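Local coordinates for intimin adherence protein (Escherichia coli O157:H7, PDB 3NCX), which probably mediates attachment of the bacterium to host cells by binding the translocated receptor Tir through its C-type lectin-like domain, at residues 111-114 with 115-119. The protein carries 1 engineered substitution. Sequence-based numbering, arbitrary orientation.
Sequences SICK and NLLPS
C113 and K114 pass directly into N115 and L116 where helix 106-112 of the C-type lectin-like domain ends in a Schellman motif. K114 is its C-prime residue, with a positive phi (42°); its N returns to S111 O at 2.9 Å, while N115 N turns back to M110 O. N115 repeats the left-handed backbone, which asparagine tolerates better than most residues bearing a side chain. C113 is the first residue to leave helical geometry, and the two left-handed residues after it turn the chain away. C113 O accepts a weak hydrogen bond from L116 N, 2.8 Å long but bent to 122° at the hydrogen.

The CB of K114 points away from 115-119 and that of N115 away from 111-114, though each still touches the neighbouring backbone; both residues are exposed, as suits polar side chains. L116 is also exposed, but its CB lies beside C113 O, its side chain touches E189 at the C-terminus, and its backbone pairs with V188. C113 is buried and disulfide-bonded to C187, tying the helix end to strand 184-188. With SG anti to its own carbonyl carbon (chi1 -67°), the sulfur lies beside L117, a buried leucine that also touches Y106. One leucine methyl packs against both side-chain atoms of the cysteine: L117 CD2 sits 3.9 Å from C113 CB and 3.8 Å from C113 SG.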
ATOM      1  N   SER A 111      16.691  -8.548  12.729  1.00 20.19           N
ATOM      2  CA  SER A 111      15.942  -9.348  13.694  1.00 24.86           C
ATOM      3  C   SER A 111      14.490  -8.889  13.787  1.00 27.01           C
ATOM      4  O   SER A 111      13.575  -9.710  13.870  1.00 34.24           O
ATOM      5  CB  SER A 111      16.604  -9.303  15.073  1.00 22.44           C
ATOM      6  OG  SER A 111      16.563  -7.996  15.616  1.00 31.41           O
ATOM      7  N   ILE A 112      14.283  -7.576  13.775  1.00 18.07           N
ATOM      8  CA  ILE A 112      12.935  -7.020  13.792  1.00 21.80           C
ATOM      9  C   ILE A 112      12.096  -7.583  12.650  1.00 22.60           C
ATOM     10  O   ILE A 112      10.968  -8.030  12.854  1.00 24.03           O
ATOM     11  CB  ILE A 112      12.956  -5.487  13.688  1.00 19.94           C
ATOM     12  CG1 ILE A 112      13.530  -4.876  14.966  1.00 17.80           C
ATOM     13  CG2 ILE A 112      11.558  -4.953  13.422  1.00 17.62           C
ATOM     14  CD1 ILE A 112      13.627  -3.371  14.930  1.00 21.12           C
ATOM     15  N   CYS A 113      12.659  -7.562  11.448  1.00 19.72           N
ATOM     16  CA  CYS A 113      11.962  -8.067  10.272  1.00 23.00           C
ATOM     17  C   CYS A 113      12.197  -9.561  10.082  1.00 20.37           C
ATOM     18  O   CYS A 113      11.969 -10.099   8.999  1.00 21.55           O
ATOM     19  CB  CYS A 113      12.397  -7.303   9.019  1.00 24.72           C
ATOM     20  SG  CYS A 113      11.891  -5.566   8.991  1.00 19.37           S
ATOM     21  N   LYS A 114      12.650 -10.225  11.140  1.00 19.49           N
ATOM     22  CA  LYS A 114      12.919 -11.656  11.084  1.00 23.38           C
ATOM     23  C   LYS A 114      13.621 -12.032   9.783  1.00 24.85           C
ATOM     24  O   LYS A 114      13.227 -12.979   9.101  1.00 19.58           O
ATOM     25  CB  LYS A 114      11.624 -12.457  11.243  1.00 25.31           C
ATOM     26  CG  LYS A 114      11.008 -12.367  12.632  1.00 30.73           C
ATOM     27  CD  LYS A 114       9.854 -13.346  12.794  1.00 42.85           C
ATOM     28  CE  LYS A 114       9.315 -13.334  14.216  1.00 46.20           C
ATOM     29  NZ  LYS A 114       8.239 -14.344  14.416  1.00 36.61           N
ATOM     30  N   ASN A 115      14.657 -11.270   9.446  1.00 28.37           N
ATOM     31  CA  ASN A 115      15.447 -11.507   8.244  1.00 26.48           C
ATOM     32  C   ASN A 115      14.617 -11.489   6.964  1.00 22.53           C
ATOM     33  O   ASN A 115      14.793 -12.332   6.086  1.00 18.89           O
ATOM     34  CB  ASN A 115      16.222 -12.821   8.364  1.00 29.47           C
ATOM     35  CG  ASN A 115      17.256 -12.785   9.473  1.00 34.84           C
ATOM     36  OD1 ASN A 115      18.446 -12.607   9.219  1.00 55.22           O
ATOM     37  ND2 ASN A 115      16.804 -12.946  10.712  1.00 31.06           N
ATOM     38  N   LEU A 116      13.713 -10.519   6.867  1.00 25.24           N
ATOM     39  CA  LEU A 116      12.897 -10.346   5.671  1.00 22.49           C
ATOM     40  C   LEU A 116      13.048  -8.943   5.090  1.00 24.05           C
ATOM     41  O   LEU A 116      12.101  -8.385   4.534  1.00 26.03           O
ATOM     42  CB  LEU A 116      11.424 -10.644   5.964  1.00 19.95           C
ATOM     43  CG  LEU A 116      11.084 -12.105   6.258  1.00 21.91           C
ATOM     44  CD1 LEU A 116       9.577 -12.291   6.364  1.00 16.22           C
ATOM     45  CD2 LEU A 116      11.664 -13.011   5.181  1.00 11.54           C
ATOM     46  N   LEU A 117      14.241  -8.377   5.228  1.00 18.75           N
ATOM     47  CA  LEU A 117      14.548  -7.087   4.627  1.00 20.79           C
ATOM     48  C   LEU A 117      14.483  -7.205   3.109  1.00 23.47           C
ATOM     49  O   LEU A 117      14.736  -8.277   2.560  1.00 23.35           O
ATOM     50  CB  LEU A 117      15.939  -6.618   5.055  1.00 15.33           C
ATOM     51  CG  LEU A 117      16.176  -6.448   6.556  1.00 16.10           C
ATOM     52  CD1 LEU A 117      17.635  -6.115   6.826  1.00 17.46           C
ATOM     53  CD2 LEU A 117      15.258  -5.380   7.136  1.00 13.08           C
ATOM     54  N   PRO A 118      14.142  -6.104   2.425  1.00 23.18           N
ATOM     55  CA  PRO A 118      14.060  -6.132   0.960  1.00 21.09           C
ATOM     56  C   PRO A 118      15.347  -6.669   0.342  1.00 21.11           C
ATOM     57  O   PRO A 118      16.437  -6.239   0.715  1.00 26.33           O
ATOM     58  CB  PRO A 118      13.840  -4.658   0.585  1.00 19.56           C
ATOM     59  CG  PRO A 118      14.180  -3.874   1.815  1.00 18.91           C
ATOM     60  CD  PRO A 118      13.859  -4.766   2.967  1.00 20.64           C
ATOM     61  N   SER A 119      15.211  -7.608  -0.588  1.00 20.80           N
ATOM     62  CA  SER A 119      16.365  -8.271  -1.186  1.00 24.57           C
ATOM     63  C   SER A 119      17.190  -7.326  -2.056  1.00 22.59           C
ATOM     64  O   SER A 119      18.412  -7.447  -2.127  1.00 21.57           O
ATOM     65  CB  SER A 119      15.919  -9.485  -2.004  1.00 28.63           C
ATOM     66  OG  SER A 119      15.085  -9.096  -3.082  1.00 40.94           O
TER